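Side-chain contacts in extrinsic protein in photosystem II (Chaetoceros gracilis, PDB 4K7B), which serves as an extrinsic subunit of photosystem II in a marine centric diatom, probably supporting the oxygen-evolving side of the complex: residues G30-I35 and K69-G74; I43-G48 and A88-R93; N58-Q63 and D84-A89; N65-A70 and K80-A85. All coordinates share one frame; numbering follows the deposited sequence.

Contact 1: residues G30-I35 and K69-G74; sequences GDFKAI and KAIRSG
With chi1 of Phe-32 at -56° and of Ile-71 at -73°, the aromatic CG and the isoleucine CG1 both stand anti to their carbonyl carbons, and the two branches of Ile-71 are left to meet different partners. The shorter branch, methyl CG2, lies 3.7 Å from Phe-32 CB, while the tip of the longer one, Ile-71 CD1, reaches Ile-35 CG2 at 3.7 Å. The side chains of Phe-32 and Ile-71 run alongside each other in opposite senses, which takes the phenyl ring on to the end of helix 54-73, where its CE2 comes within 3.8 Å of Gly-74 CA. The carbonyl oxygen of Gly-74 lies in the ring plane at the edge, 4.0 Å from Phe-32 CZ; the oxygen of Gly-30 sits over the centre of one face, 3.6 Å above the plane. Gly-74 closes that helix as a Schellman motif with positive phi, its N bonded to Ile-71 O at 3.0 Å. Just before it, Ser-73 OG reaches back to Ala-70 O (2.6 Å) and also bonds to Asp-75 N. Val-79 of helix 76-89 touches both Phe-32 and Ile-35, so the start of helix 32-37 meets both arms of a helical hairpin near its turn. No hydrogen bond crosses between 30-35 and 69-74, so the contact rests on methyl and phenyl packing.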
loop_
_atom_site.group_PDB
_atom_site.type_symbol
_atom_site.label_atom_id
_atom_site.label_comp_id
_atom_site.label_asym_id
_atom_site.label_seq_id
_atom_site.Cartn_x
_atom_site.Cartn_y
_atom_site.Cartn_z
ATOM N N GLY A 30 -9.542 -9.900 0.076
ATOM C CA GLY A 30 -9.353 -10.305 1.463
ATOM C C GLY A 30 -8.097 -11.138 1.690
ATOM O O GLY A 30 -8.016 -11.914 2.651
ATOM N N ASP A 31 -7.110 -10.965 0.816
ATOM C CA ASP A 31 -5.874 -11.748 0.848
ATOM C C ASP A 31 -4.881 -11.042 1.767
ATOM O O ASP A 31 -3.958 -10.374 1.307
ATOM C CB ASP A 31 -5.350 -11.897 -0.593
ATOM C CG ASP A 31 -4.032 -12.651 -0.705
ATOM O OD1 ASP A 31 -3.582 -13.271 0.279
ATOM O OD2 ASP A 31 -3.444 -12.621 -1.813
ATOM N N PHE A 32 -5.078 -11.211 3.069
ATOM C CA PHE A 32 -4.326 -10.437 4.047
ATOM C C PHE A 32 -2.853 -10.841 4.098
ATOM O O PHE A 32 -1.989 -10.014 4.405
ATOM C CB PHE A 32 -4.958 -10.553 5.436
ATOM C CG PHE A 32 -6.404 -10.142 5.484
ATOM C CD1 PHE A 32 -6.874 -9.110 4.702
ATOM C CD2 PHE A 32 -7.295 -10.795 6.324
ATOM C CE1 PHE A 32 -8.210 -8.733 4.747
ATOM C CE2 PHE A 32 -8.628 -10.422 6.373
ATOM C CZ PHE A 32 -9.085 -9.391 5.585
ATOM N N LYS A 33 -2.562 -12.103 3.789
ATOM C CA LYS A 33 -1.179 -12.574 3.733
ATOM C C LYS A 33 -0.316 -11.718 2.798
ATOM O O LYS A 33 0.830 -11.421 3.102
ATOM C CB LYS A 33 -1.142 -14.041 3.297
ATOM C CG LYS A 33 0.246 -14.606 3.056
ATOM C CD LYS A 33 0.139 -16.019 2.507
ATOM C CE LYS A 33 1.289 -16.365 1.595
ATOM N NZ LYS A 33 2.473 -16.845 2.364
ATOM N N ALA A 34 -0.863 -11.324 1.652
ATOM C CA ALA A 34 -0.090 -10.518 0.701
ATOM C C ALA A 34 0.305 -9.162 1.314
ATOM O O ALA A 34 1.438 -8.627 1.126
ATOM C CB ALA A 34 -0.894 -10.311 -0.580
ATOM N N ILE A 35 -0.636 -8.626 2.086
ATOM C CA ILE A 35 -0.419 -7.346 2.733
ATOM C C ILE A 35 0.666 -7.518 3.787
ATOM O O ILE A 35 1.610 -6.733 3.842
ATOM C CB ILE A 35 -1.701 -6.801 3.371
ATOM C CG1 ILE A 35 -2.846 -6.743 2.354
ATOM C CG2 ILE A 35 -1.453 -5.419 3.946
ATOM C CD1 ILE A 35 -4.165 -6.290 2.974
ATOM N N LYS A 69 -4.470 -3.658 12.330
ATOM C CA LYS A 69 -5.535 -3.889 13.316
ATOM C C LYS A 69 -6.751 -4.444 12.587
ATOM O O LYS A 69 -7.399 -5.417 13.036
ATOM C CB LYS A 69 -5.893 -2.569 14.010
ATOM C CG LYS A 69 -6.994 -2.657 15.059
ATOM C CD LYS A 69 -7.181 -1.304 15.734
ATOM C CE LYS A 69 -8.149 -1.373 16.903
ATOM N NZ LYS A 69 -8.232 -0.065 17.613
ATOM N N ALA A 70 -7.046 -3.840 11.438
ATOM C CA ALA A 70 -8.152 -4.328 10.623
ATOM C C ALA A 70 -7.904 -5.734 10.102
ATOM O O ALA A 70 -8.819 -6.562 10.083
ATOM C CB ALA A 70 -8.438 -3.375 9.479
ATOM N N ILE A 71 -6.672 -6.005 9.672
ATOM C CA ILE A 71 -6.311 -7.349 9.247
ATOM C C ILE A 71 -6.551 -8.349 10.364
ATOM O O ILE A 71 -7.127 -9.415 10.142
ATOM C CB ILE A 71 -4.842 -7.423 8.800
ATOM C CG1 ILE A 71 -4.679 -6.732 7.448
ATOM C CG2 ILE A 71 -4.379 -8.889 8.724
ATOM C CD1 ILE A 71 -3.238 -6.606 7.013
ATOM N N ARG A 72 -6.135 -8.002 11.572
ATOM C CA ARG A 72 -6.329 -8.934 12.668
ATOM C C ARG A 72 -7.807 -9.143 12.964
ATOM O O ARG A 72 -8.209 -10.243 13.351
ATOM C CB ARG A 72 -5.611 -8.456 13.899
ATOM C CG ARG A 72 -5.566 -9.524 14.985
ATOM C CD ARG A 72 -4.964 -8.940 16.196
ATOM N NE ARG A 72 -4.983 -9.871 17.317
ATOM C CZ ARG A 72 -3.923 -10.554 17.727
ATOM N NH1 ARG A 72 -2.765 -10.432 17.092
ATOM N NH2 ARG A 72 -4.021 -11.349 18.778
ATOM N N SER A 73 -8.623 -8.107 12.774
ATOM C CA SER A 73 -10.069 -8.294 12.950
ATOM C C SER A 73 -10.704 -9.208 11.886
ATOM O O SER A 73 -11.818 -9.710 12.069
ATOM C CB SER A 73 -10.791 -6.954 12.924
ATOM O OG SER A 73 -10.925 -6.509 11.587
ATOM N N GLY A 74 -10.011 -9.407 10.772
ATOM C CA GLY A 74 -10.531 -10.210 9.677
ATOM C C GLY A 74 -11.608 -9.513 8.858
ATOM O O GLY A 74 -12.201 -10.117 7.966
#

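Contact 2: residues I43-G48 and A88-R93; sequences ILFNSG and AANEIR
The Schellman motif that ends helix 76-89 turns the chain so that Asn-90 and Ile-92 both meet Phe-45 of helix 39-49, in the buried interior between the helices. Glu-91, with positive phi (57°), is its C-prime residue: Ile-92 N bonds back to Met-87 O, and Glu-91 N makes a weak bond to Ala-88 O. Phe-45 holds CG anti to its own nitrogen (chi1 -179°), and its ring and the Ile-92 chain extend toward each other. Methyl CD1 of Ile-92 lies over one ring face as a CH-pi contact, 3.8 Å from the Phe-45 centroid and 16° off the normal. Behind the methyl, Ile-92 CG1 is 3.6 Å from Phe-45 CZ. Asn-90 comes in obliquely, its CB 3.8 Å from Phe-45 CE2, with the amide plane steeply turned from the ring. That amide makes no bond to 43-48; OD1 pairs with the Tyr-50 hydroxyl and ND2 with Tyr-86 O and Gln-63 OE1, three bonds that fix its rotation. Arg-13 and Tyr-16 of helix 6-21 also touch the phenyl group, bringing a third helix to the site. At the ring's edge, in its plane, lies the amide oxygen OD1 of Asn-46.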
loop_
_atom_site.group_PDB
_atom_site.type_symbol
_atom_site.label_atom_id
_atom_site.label_comp_id
_atom_site.label_asym_id
_atom_site.label_seq_id
_atom_site.Cartn_x
_atom_site.Cartn_y
_atom_site.Cartn_z
ATOM N N ILE A 43 7.119 -0.027 6.052
ATOM C CA ILE A 43 8.183 0.541 6.883
ATOM C C ILE A 43 9.059 1.514 6.086
ATOM O O ILE A 43 9.329 2.643 6.520
ATOM C CB ILE A 43 9.070 -0.557 7.469
ATOM C CG1 ILE A 43 8.251 -1.457 8.393
ATOM C CG2 ILE A 43 10.232 0.056 8.229
ATOM C CD1 ILE A 43 8.996 -2.725 8.822
ATOM N N LEU A 44 9.482 1.068 4.906
ATOM C CA LEU A 44 10.453 1.811 4.117
ATOM C C LEU A 44 9.825 2.985 3.364
ATOM O O LEU A 44 10.496 3.990 3.110
ATOM C CB LEU A 44 11.199 0.864 3.181
ATOM C CG LEU A 44 12.035 -0.157 3.954
ATOM C CD1 LEU A 44 12.602 -1.212 3.021
ATOM C CD2 LEU A 44 13.125 0.528 4.752
ATOM N N PHE A 45 8.538 2.883 3.028
ATOM C CA PHE A 45 7.822 4.062 2.561
ATOM C C PHE A 45 7.771 5.087 3.672
ATOM O O PHE A 45 8.082 6.247 3.482
ATOM C CB PHE A 45 6.389 3.769 2.112
ATOM C CG PHE A 45 5.666 5.001 1.619
ATOM C CD1 PHE A 45 5.719 5.361 0.277
ATOM C CD2 PHE A 45 4.977 5.830 2.507
ATOM C CE1 PHE A 45 5.086 6.503 -0.182
ATOM C CE2 PHE A 45 4.343 6.970 2.063
ATOM C CZ PHE A 45 4.398 7.325 0.708
ATOM N N ASN A 46 7.333 4.661 4.850
ATOM C CA ASN A 46 7.165 5.620 5.919
ATOM C C ASN A 46 8.473 6.314 6.309
ATOM O O ASN A 46 8.473 7.518 6.569
ATOM C CB ASN A 46 6.533 4.946 7.148
ATOM C CG ASN A 46 5.134 4.420 6.864
ATOM O OD1 ASN A 46 4.515 4.801 5.876
ATOM N ND2 ASN A 46 4.636 3.542 7.737
ATOM N N SER A 47 9.580 5.572 6.339
ATOM C CA SER A 47 10.874 6.152 6.717
ATOM C C SER A 47 11.542 6.924 5.573
ATOM O O SER A 47 12.195 7.939 5.809
ATOM C CB SER A 47 11.839 5.062 7.206
ATOM O OG SER A 47 11.402 4.478 8.422
ATOM N N GLY A 48 11.391 6.428 4.362
ATOM C CA GLY A 48 12.065 7.016 3.207
ATOM C C GLY A 48 11.354 8.198 2.593
ATOM O O GLY A 48 11.986 9.139 2.102
ATOM N N ALA A 88 -4.486 7.597 0.476
ATOM C CA ALA A 88 -4.925 8.967 0.228
ATOM C C ALA A 88 -4.112 9.957 1.056
ATOM O O ALA A 88 -3.692 11.002 0.552
ATOM C CB ALA A 88 -6.402 9.112 0.530
ATOM N N ALA A 89 -3.874 9.619 2.319
ATOM C CA ALA A 89 -3.180 10.536 3.220
ATOM C C ALA A 89 -1.721 10.716 2.832
ATOM O O ALA A 89 -1.105 11.732 3.150
ATOM C CB ALA A 89 -3.288 10.047 4.662
ATOM N N ASN A 90 -1.171 9.728 2.145
ATOM C CA ASN A 90 0.244 9.756 1.810
ATOM C C ASN A 90 0.546 10.003 0.337
ATOM O O ASN A 90 1.692 9.886 -0.098
ATOM C CB ASN A 90 0.915 8.488 2.323
ATOM C CG ASN A 90 0.973 8.470 3.828
ATOM O OD1 ASN A 90 1.747 9.210 4.423
ATOM N ND2 ASN A 90 0.101 7.690 4.451
ATOM N N GLU A 91 -0.498 10.361 -0.409
ATOM C CA GLU A 91 -0.379 10.674 -1.833
ATOM C C GLU A 91 0.213 9.516 -2.615
ATOM O O GLU A 91 0.996 9.716 -3.552
ATOM C CB GLU A 91 0.425 11.962 -2.068
ATOM C CG GLU A 91 -0.269 13.216 -1.575
ATOM C CD GLU A 91 0.216 14.455 -2.306
ATOM O OE1 GLU A 91 1.428 14.537 -2.603
ATOM O OE2 GLU A 91 -0.618 15.340 -2.593
ATOM N N ILE A 92 -0.144 8.300 -2.217
ATOM C CA ILE A 92 0.224 7.134 -3.004
ATOM C C ILE A 92 -0.919 6.891 -3.961
ATOM O O ILE A 92 -2.051 6.656 -3.541
ATOM C CB ILE A 92 0.433 5.885 -2.135
ATOM C CG1 ILE A 92 1.493 6.145 -1.062
ATOM C CG2 ILE A 92 0.831 4.707 -3.010
ATOM C CD1 ILE A 92 1.594 5.025 -0.030
ATOM N N ARG A 93 -0.629 6.981 -5.255
ATOM C CA ARG A 93 -1.670 6.877 -6.253
ATOM C C ARG A 93 -1.908 5.426 -6.640
ATOM O O ARG A 93 -0.980 4.629 -6.657
ATOM C CB ARG A 93 -1.303 7.732 -7.468
ATOM C CG ARG A 93 -1.204 9.211 -7.093
ATOM C CD ARG A 93 -0.804 10.099 -8.253
ATOM N NE ARG A 93 -1.035 11.502 -7.920
ATOM C CZ ARG A 93 -0.178 12.267 -7.251
ATOM N NH1 ARG A 93 0.983 11.768 -6.845
ATOM N NH2 ARG A 93 -0.478 13.532 -6.987
#

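Contact 3: residues N58-Q63 and D84-A89; sequences NAAIAQ and DAYMAA
Gln-63 and Tyr-86 meet between the antiparallel arms of a helical hairpin, helices 54-73 and 76-89, whose local axes run at 162° with a closest approach of 9.9 Å. Chi1 of Tyr-86 is 174°, which puts CG anti to the backbone N and turns the ring's edge toward helix 54-73. In the ring plane, Gln-63 CB touches Tyr-86 CD1 at 3.7 Å; farther out, Ala-60 O lies 3.7 Å from Tyr-86 CE1, near the same plane. The glutamine chain runs across the tyrosine, its amide plane steeply turned from the ring. It leaves CA with chi1 -66°, and the extended chain beyond CG brings the amide to the last turn of helix 76-89, where NE2 lies 3.5 Å from Ala-89 CB and OE1 3.7 Å from that methyl. These are packing contacts; the bonding partner of Gln-63 OE1 is Asn-90, just past the helix end. With an alanine in place of Gln-63, Asn-90 would probably lose an acceptor for its ND2, and the Ala-89 methyl would lose the amide packed against it. The phenol tip of Tyr-86 reaches helix 39-49, its OH hydrogen-bonded to Asn-46 OD1.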
loop_
_atom_site.group_PDB
_atom_site.type_symbol
_atom_site.label_atom_id
_atom_site.label_comp_id
_atom_site.label_asym_id
_atom_site.label_seq_id
_atom_site.Cartn_x
_atom_site.Cartn_y
_atom_site.Cartn_z
ATOM N N ASN A 58 4.846 9.955 11.825
ATOM C CA ASN A 58 4.033 9.413 12.912
ATOM C C ASN A 58 2.622 9.083 12.417
ATOM O O ASN A 58 2.054 8.035 12.802
ATOM C CB ASN A 58 3.979 10.367 14.117
ATOM C CG ASN A 58 5.180 10.216 15.062
ATOM O OD1 ASN A 58 5.893 9.214 15.045
ATOM N ND2 ASN A 58 5.390 11.217 15.907
ATOM N N ALA A 59 2.071 9.943 11.559
ATOM C CA ALA A 59 0.742 9.699 11.003
ATOM C C ALA A 59 0.736 8.446 10.138
ATOM O O ALA A 59 -0.196 7.640 10.200
ATOM C CB ALA A 59 0.270 10.894 10.193
ATOM N N ALA A 60 1.784 8.290 9.340
ATOM C CA ALA A 60 1.888 7.148 8.441
ATOM C C ALA A 60 2.005 5.843 9.210
ATOM O O ALA A 60 1.405 4.836 8.821
ATOM C CB ALA A 60 3.068 7.332 7.480
ATOM N N ILE A 61 2.777 5.865 10.297
ATOM C CA ILE A 61 2.912 4.700 11.158
ATOM C C ILE A 61 1.563 4.376 11.792
ATOM O O ILE A 61 1.148 3.217 11.811
ATOM C CB ILE A 61 4.001 4.932 12.228
ATOM C CG1 ILE A 61 5.389 4.884 11.589
ATOM C CG2 ILE A 61 3.892 3.903 13.361
ATOM C CD1 ILE A 61 6.512 5.351 12.500
ATOM N N ALA A 62 0.853 5.395 12.281
ATOM C CA ALA A 62 -0.482 5.146 12.830
ATOM C C ALA A 62 -1.460 4.529 11.811
ATOM O O ALA A 62 -2.220 3.607 12.149
ATOM C CB ALA A 62 -1.063 6.418 13.459
ATOM N N GLN A 63 -1.431 5.024 10.576
ATOM C CA GLN A 63 -2.319 4.517 9.523
ATOM C C GLN A 63 -1.955 3.082 9.144
ATOM O O GLN A 63 -2.826 2.236 8.842
ATOM C CB GLN A 63 -2.258 5.448 8.304
ATOM C CG GLN A 63 -2.839 6.832 8.597
ATOM C CD GLN A 63 -2.259 7.929 7.721
ATOM O OE1 GLN A 63 -1.462 7.674 6.818
ATOM N NE2 GLN A 63 -2.653 9.167 7.997
ATOM N N ASP A 84 -7.165 2.388 1.892
ATOM C CA ASP A 84 -7.495 3.568 1.107
ATOM C C ASP A 84 -7.133 4.845 1.870
ATOM O O ASP A 84 -6.629 5.798 1.275
ATOM C CB ASP A 84 -8.981 3.588 0.739
ATOM C CG ASP A 84 -9.363 2.497 -0.247
ATOM O OD1 ASP A 84 -8.460 1.899 -0.880
ATOM O OD2 ASP A 84 -10.581 2.239 -0.389
ATOM N N ALA A 85 -7.385 4.873 3.172
ATOM C CA ALA A 85 -7.052 6.062 3.963
ATOM C C ALA A 85 -5.547 6.317 3.979
ATOM O O ALA A 85 -5.098 7.466 3.860
ATOM C CB ALA A 85 -7.588 5.935 5.385
ATOM N N TYR A 86 -4.773 5.244 4.117
ATOM C CA TYR A 86 -3.319 5.336 4.119
ATOM C C TYR A 86 -2.815 5.858 2.774
ATOM O O TYR A 86 -1.982 6.772 2.711
ATOM C CB TYR A 86 -2.718 3.963 4.423
ATOM C CG TYR A 86 -1.212 3.876 4.321
ATOM C CD1 TYR A 86 -0.398 4.388 5.315
ATOM C CD2 TYR A 86 -0.605 3.263 3.231
ATOM C CE1 TYR A 86 0.979 4.297 5.234
ATOM C CE2 TYR A 86 0.777 3.175 3.134
ATOM C CZ TYR A 86 1.561 3.692 4.143
ATOM O OH TYR A 86 2.928 3.603 4.073
ATOM N N MET A 87 -3.319 5.281 1.691
ATOM C CA MET A 87 -2.892 5.768 0.389
ATOM C C MET A 87 -3.257 7.217 0.133
ATOM O O MET A 87 -2.425 7.992 -0.351
ATOM C CB MET A 87 -3.388 4.857 -0.718
ATOM C CG MET A 87 -2.569 3.574 -0.742
ATOM S SD MET A 87 -3.054 2.448 -2.027
ATOM C CE MET A 87 -2.876 3.475 -3.480
ATOM N N ALA A 88 -4.486 7.597 0.476
ATOM C CA ALA A 88 -4.925 8.967 0.228
ATOM C C ALA A 88 -4.112 9.957 1.056
ATOM O O ALA A 88 -3.692 11.002 0.552
ATOM C CB ALA A 88 -6.402 9.112 0.530
ATOM N N ALA A 89 -3.874 9.619 2.319
ATOM C CA ALA A 89 -3.180 10.536 3.220
ATOM C C ALA A 89 -1.721 10.716 2.832
ATOM O O ALA A 89 -1.105 11.732 3.150
ATOM C CB ALA A 89 -3.288 10.047 4.662
#

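Contact 4: residues N65-A70 and K80-A85; sequences NEIFKA and KSAYDA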
loop_
_atom_site.group_PDB
_atom_site.type_symbol
_atom_site.label_atom_id
_atom_site.label_comp_id
_atom_site.label_asym_id
_atom_site.label_seq_id
_atom_site.Cartn_x
_atom_site.Cartn_y
_atom_site.Cartn_z
ATOM N N ASN A 65 -0.542 0.930 11.280
ATOM C CA ASN A 65 -1.047 0.151 12.402
ATOM C C ASN A 65 -2.541 -0.102 12.242
ATOM O O ASN A 65 -3.031 -1.186 12.552
ATOM C CB ASN A 65 -0.786 0.846 13.734
ATOM C CG ASN A 65 0.672 0.749 14.189
ATOM O OD1 ASN A 65 1.423 -0.114 13.757
ATOM N ND2 ASN A 65 1.071 1.652 15.079
ATOM N N GLU A 66 -3.272 0.898 11.754
ATOM C CA GLU A 66 -4.707 0.727 11.536
ATOM C C GLU A 66 -5.002 -0.363 10.506
ATOM O O GLU A 66 -5.919 -1.198 10.704
ATOM C CB GLU A 66 -5.347 2.046 11.101
ATOM C CG GLU A 66 -6.850 2.061 11.255
ATOM C CD GLU A 66 -7.279 2.028 12.710
ATOM O OE1 GLU A 66 -8.369 1.493 13.002
ATOM O OE2 GLU A 66 -6.520 2.534 13.561
ATOM N N ILE A 67 -4.244 -0.359 9.402
ATOM C CA ILE A 67 -4.376 -1.453 8.435
ATOM C C ILE A 67 -4.188 -2.812 9.110
ATOM O O ILE A 67 -4.985 -3.741 8.905
ATOM C CB ILE A 67 -3.379 -1.316 7.271
ATOM C CG1 ILE A 67 -3.712 -0.081 6.447
ATOM C CG2 ILE A 67 -3.383 -2.577 6.395
ATOM C CD1 ILE A 67 -2.620 0.273 5.469
ATOM N N PHE A 68 -3.137 -2.937 9.915
ATOM C CA PHE A 68 -2.896 -4.245 10.534
ATOM C C PHE A 68 -3.885 -4.648 11.655
ATOM O O PHE A 68 -4.153 -5.836 11.848
ATOM C CB PHE A 68 -1.411 -4.408 10.891
ATOM C CG PHE A 68 -0.549 -4.687 9.686
ATOM C CD1 PHE A 68 -0.067 -5.965 9.456
ATOM C CD2 PHE A 68 -0.281 -3.691 8.756
ATOM C CE1 PHE A 68 0.698 -6.240 8.341
ATOM C CE2 PHE A 68 0.483 -3.960 7.633
ATOM C CZ PHE A 68 0.972 -5.242 7.428
ATOM N N LYS A 69 -4.470 -3.658 12.330
ATOM C CA LYS A 69 -5.535 -3.889 13.316
ATOM C C LYS A 69 -6.751 -4.444 12.587
ATOM O O LYS A 69 -7.399 -5.417 13.036
ATOM C CB LYS A 69 -5.893 -2.569 14.010
ATOM C CG LYS A 69 -6.994 -2.657 15.059
ATOM C CD LYS A 69 -7.181 -1.304 15.734
ATOM C CE LYS A 69 -8.149 -1.373 16.903
ATOM N NZ LYS A 69 -8.232 -0.065 17.613
ATOM N N ALA A 70 -7.046 -3.840 11.438
ATOM C CA ALA A 70 -8.152 -4.328 10.623
ATOM C C ALA A 70 -7.904 -5.734 10.102
ATOM O O ALA A 70 -8.819 -6.562 10.083
ATOM C CB ALA A 70 -8.438 -3.375 9.479
ATOM N N LYS A 80 -9.999 -2.539 3.759
ATOM C CA LYS A 80 -10.039 -1.668 2.586
ATOM C C LYS A 80 -10.110 -0.193 2.979
ATOM O O LYS A 80 -9.434 0.648 2.379
ATOM C CB LYS A 80 -11.193 -2.024 1.650
ATOM C CG LYS A 80 -11.168 -1.225 0.347
ATOM C CD LYS A 80 -12.264 -1.663 -0.612
ATOM C CE LYS A 80 -12.196 -0.880 -1.926
ATOM N NZ LYS A 80 -12.492 0.571 -1.738
ATOM N N SER A 81 -10.926 0.128 3.978
ATOM C CA SER A 81 -11.042 1.508 4.450
ATOM C C SER A 81 -9.699 2.048 4.941
ATOM O O SER A 81 -9.301 3.175 4.584
ATOM C CB SER A 81 -12.080 1.607 5.569
ATOM O OG SER A 81 -12.228 2.947 6.001
ATOM N N ALA A 82 -9.009 1.255 5.754
ATOM C CA ALA A 82 -7.712 1.672 6.297
ATOM C C ALA A 82 -6.647 1.830 5.207
ATOM O O ALA A 82 -5.845 2.765 5.232
ATOM C CB ALA A 82 -7.244 0.691 7.372
ATOM N N TYR A 83 -6.652 0.900 4.255
ATOM C CA TYR A 83 -5.715 0.902 3.133
ATOM C C TYR A 83 -5.908 2.135 2.258
ATOM O O TYR A 83 -4.948 2.842 1.922
ATOM C CB TYR A 83 -5.937 -0.384 2.332
ATOM C CG TYR A 83 -5.207 -0.488 1.014
ATOM C CD1 TYR A 83 -5.900 -0.372 -0.187
ATOM C CD2 TYR A 83 -3.841 -0.740 0.968
ATOM C CE1 TYR A 83 -5.255 -0.495 -1.398
ATOM C CE2 TYR A 83 -3.177 -0.852 -0.259
ATOM C CZ TYR A 83 -3.899 -0.729 -1.428
ATOM O OH TYR A 83 -3.260 -0.851 -2.635
ATOM N N ASP A 84 -7.165 2.388 1.892
ATOM C CA ASP A 84 -7.495 3.568 1.107
ATOM C C ASP A 84 -7.133 4.845 1.870
ATOM O O ASP A 84 -6.629 5.798 1.275
ATOM C CB ASP A 84 -8.981 3.588 0.739
ATOM C CG ASP A 84 -9.363 2.497 -0.247
ATOM O OD1 ASP A 84 -8.460 1.899 -0.880
ATOM O OD2 ASP A 84 -10.581 2.239 -0.389
ATOM N N ALA A 85 -7.385 4.873 3.172
ATOM C CA ALA A 85 -7.052 6.062 3.963
ATOM C C ALA A 85 -5.547 6.317 3.979
ATOM O O ALA A 85 -5.098 7.466 3.860
ATOM C CB ALA A 85 -7.588 5.935 5.385
#
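Ile-67 and Ala-82 form a close apolar contact between two neighbouring antiparallel helices, largely buried between them, in which side chains meet both each other and the opposing main chain. The local axes approach to 8.4 Å at 166°, and the CA atoms of this pair are 5.0 Å apart, a spacing that the small side chain of Ala-82 permits. Its methyl points at the other helix and rests on the main chain there, CB of Ala-82 lying 3.7 Å from Ile-67 CA. In return, Ile-67 CG1 lies 3.7 Å from both Ala-82 CB and Ala-82 C. With chi1 at -66° the CG1 branch stands beside the backbone N, and its extended end carries CD1 along the opposing helix to 3.9 Å from Tyr-83 CA. Helices 54-73 and 76-89 are the two arms of an alpha-helical hairpin joined by a very short turn, part of a bundle consistent with the PsbQ-like family. Phe-42 of helix 39-49 and Tyr-86 also touch Ile-67, which thus meets two helices at once. With an alanine at Ile-67, the methylene against Ala-82 and the methyl beside Tyr-83 CA would be gone, which would probably leave a gap between the arms and less support for Phe-42. Toward the surface Glu-66 adds an aliphatic touch, its CG lying 4.1 Å from Ala-82 CB. On the far side of helix 76-89, Lys-80 NZ makes a salt bridge to Asp-84 OD2, 2.9 Å long, through the syn lone pair of that oxygen.

In the fold
After helix 6-21 and helix 24-29, the chain opens contact 1 at 30-35 and closes it at 69-74, joining the start of helix 32-37 to the end of helix 54-73. Contact 2 opens inside that loop, at 43-48, but closes beyond it at 88-93, so the two cross; their centres lie 19 Å apart, on opposite sides of the chain's centre. Contact 3 also crosses contact 1 and ends on the same stretch as contact 2. Contact 4 is nested inside the loop of contact 2, begins where contact 1 ends and closes where contact 3 does. Contacts 3 and 4 join the two arms of one hairpin, and contacts 1 and 2 tie earlier helices to its two ends.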